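Local coordinates for arginine kinase (Anthopleura japonica, PDB 4RF6), which catalyses the reversible transfer of a phosphoryl group from ATP to L-arginine, giving phosphoarginine and ADP, and carries two phosphagen kinase repeats in one chain, at residues A[205-210]-A[230-235]. Residues are numbered along the deposited sequence; the frame is centred on the assembly and turned at random.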
loop_
_atom_site.group_PDB
_atom_site.type_symbol
_atom_site.label_atom_id
_atom_site.label_comp_id
_atom_site.label_asym_id
_atom_site.label_seq_id
_atom_site.Cartn_x
_atom_site.Cartn_y
_atom_site.Cartn_z
ATOM N N ALA A 205 -6.101 31.485 -14.944
ATOM C CA ALA A 205 -7.358 31.662 -14.219
ATOM C C ALA A 205 -7.242 32.739 -13.140
ATOM O O ALA A 205 -8.255 33.191 -12.592
ATOM C CB ALA A 205 -7.789 30.347 -13.600
ATOM N N GLY A 206 -6.006 33.128 -12.829
ATOM C CA GLY A 206 -5.740 34.115 -11.795
ATOM C C GLY A 206 -5.561 33.471 -10.431
ATOM O O GLY A 206 -5.469 34.158 -9.410
ATOM N N ILE A 207 -5.500 32.142 -10.420
ATOM C CA ILE A 207 -5.473 31.370 -9.176
ATOM C C ILE A 207 -4.104 31.418 -8.479
ATOM O O ILE A 207 -4.013 31.312 -7.249
ATOM C CB ILE A 207 -5.971 29.921 -9.432
ATOM C CG1 ILE A 207 -7.486 29.935 -9.664
ATOM C CG2 ILE A 207 -5.631 28.972 -8.279
ATOM C CD1 ILE A 207 -8.067 28.603 -10.138
ATOM N N ASN A 208 -3.049 31.624 -9.264
ATOM C CA ASN A 208 -1.689 31.662 -8.736
ATOM C C ASN A 208 -1.290 32.945 -8.011
ATOM O O ASN A 208 -0.167 33.035 -7.518
ATOM C CB ASN A 208 -0.673 31.392 -9.853
ATOM C CG ASN A 208 -0.426 29.912 -10.073
ATOM O OD1 ASN A 208 -0.691 29.093 -9.196
ATOM N ND2 ASN A 208 0.087 29.564 -11.251
ATOM N N LYS A 209 -2.185 33.932 -7.955
ATOM C CA LYS A 209 -1.855 35.225 -7.347
ATOM C C LYS A 209 -1.273 35.085 -5.937
ATOM O O LYS A 209 -1.726 34.255 -5.139
ATOM C CB LYS A 209 -3.064 36.173 -7.338
ATOM C CG LYS A 209 -3.482 36.679 -8.722
ATOM C CD LYS A 209 -4.401 37.904 -8.638
ATOM C CE LYS A 209 -5.762 37.574 -8.028
ATOM N NZ LYS A 209 -6.553 36.581 -8.827
ATOM N N GLU A 210 -0.250 35.894 -5.661
ATOM C CA GLU A 210 0.475 35.904 -4.385
ATOM C C GLU A 210 1.167 34.591 -3.994
ATOM O O GLU A 210 1.471 34.398 -2.814
ATOM C CB GLU A 210 -0.427 36.364 -3.223
ATOM C CG GLU A 210 -1.429 37.471 -3.541
ATOM C CD GLU A 210 -0.792 38.770 -4.016
ATOM O OE1 GLU A 210 -1.535 39.605 -4.573
ATOM O OE2 GLU A 210 0.427 38.961 -3.830
ATOM N N ASN A 230 -5.977 26.278 -0.057
ATOM C CA ASN A 230 -5.863 27.406 -0.987
ATOM C C ASN A 230 -5.098 27.111 -2.275
ATOM O O ASN A 230 -4.402 27.980 -2.806
ATOM C CB ASN A 230 -5.271 28.639 -0.285
ATOM C CG ASN A 230 -6.261 29.313 0.634
ATOM O OD1 ASN A 230 -7.454 29.364 0.345
ATOM N ND2 ASN A 230 -5.773 29.828 1.759
ATOM N N GLU A 231 -5.220 25.887 -2.769
ATOM C CA GLU A 231 -4.701 25.563 -4.093
ATOM C C GLU A 231 -5.713 26.049 -5.143
ATOM O O GLU A 231 -5.798 27.251 -5.420
ATOM C CB GLU A 231 -4.431 24.058 -4.215
ATOM C CG GLU A 231 -3.652 23.634 -5.465
ATOM C CD GLU A 231 -4.439 22.677 -6.351
ATOM O OE1 GLU A 231 -3.963 22.367 -7.467
ATOM O OE2 GLU A 231 -5.530 22.239 -5.930
ATOM N N GLU A 232 -6.504 25.138 -5.702
ATOM C CA GLU A 232 -7.484 25.517 -6.720
ATOM C C GLU A 232 -8.800 25.972 -6.083
ATOM O O GLU A 232 -9.530 26.798 -6.645
ATOM C CB GLU A 232 -7.727 24.362 -7.693
ATOM C CG GLU A 232 -8.769 24.667 -8.762
ATOM C CD GLU A 232 -8.979 23.515 -9.721
ATOM O OE1 GLU A 232 -7.984 22.845 -10.068
ATOM O OE2 GLU A 232 -10.137 23.287 -10.128
ATOM N N ASP A 233 -9.110 25.410 -4.920
ATOM C CA ASP A 233 -10.215 25.896 -4.102
ATOM C C ASP A 233 -9.655 26.165 -2.707
ATOM O O ASP A 233 -8.506 25.819 -2.435
ATOM C CB ASP A 233 -11.341 24.853 -4.036
ATOM C CG ASP A 233 -12.098 24.716 -5.343
ATOM O OD1 ASP A 233 -12.990 25.547 -5.600
ATOM O OD2 ASP A 233 -11.811 23.769 -6.103
ATOM N N HIS A 234 -10.446 26.783 -1.830
ATOM C CA HIS A 234 -9.980 27.042 -0.468
ATOM C C HIS A 234 -9.524 25.739 0.184
ATOM O O HIS A 234 -8.508 25.688 0.880
ATOM C CB HIS A 234 -11.087 27.674 0.382
ATOM C CG HIS A 234 -11.610 28.967 -0.160
ATOM N ND1 HIS A 234 -12.707 29.608 0.374
ATOM C CD2 HIS A 234 -11.185 29.739 -1.187
ATOM C CE1 HIS A 234 -12.936 30.719 -0.302
ATOM N NE2 HIS A 234 -12.030 30.820 -1.258
ATOM N N LEU A 235 -10.281 24.677 -0.062
ATOM C CA LEU A 235 -9.987 23.387 0.530
ATOM C C LEU A 235 -10.090 22.268 -0.492
ATOM O O LEU A 235 -11.070 22.184 -1.248
ATOM C CB LEU A 235 -10.947 23.101 1.686
ATOM C CG LEU A 235 -10.933 24.113 2.828
ATOM C CD1 LEU A 235 -12.206 24.027 3.658
ATOM C CD2 LEU A 235 -9.727 23.873 3.703
#
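The peptide plane between Glu231 and Glu232 meets Ile207 at its carbonyl oxygen, from beyond the oxygen and to one side of the plane. Ile207 CG2 lies 3.3 Å from Glu231 O and is raised well off the plane. On the N-H side, tilted from the plane, is the carboxylate of Glu231. Its OE2 accepts a weak bond from Glu232 N, bent to 144°. The same OE2 also forms a salt bridge with Arg236, predicted to bind ATP. Next along is the peptide of Glu232. Ile207 CD1 is 4.2 Å from Glu232 O, which is hydrogen-bonded to Ser277. The same methyl lies 4.2 Å from Glu232 CG, so it meets the methylene part of that side chain and not the carboxylate. CG2, anti to the backbone N of Ile207, is the branch that meets Glu231 O; an extended chi2 (171°) carries CD1 on to Glu232. Leu202 of helix 200-205 touches Ile207, Glu231 and Glu232.

Gly206 ends that helix in a Schellman motif, and a type I turn runs from Gly206 to Lys209. Lys209 NZ returns to Gly206 O at 2.7 Å and also bonds Pro145 O. The facing segment joins the antiparallel strands 225-229 and 235-242. Asn230 N bonds His234 O at 2.8 Å across this hairpin loop.

Glu232 is a substrate-binding residue by similarity, and its side chain lies near that of Cys278, another such residue. The contact is apolar carbon against two backbone carbonyls and the CG of Glu232. Ile207 thus packs beside the root of Glu232, which is consistent with the Glu232 carboxylate serving the probable arginine site.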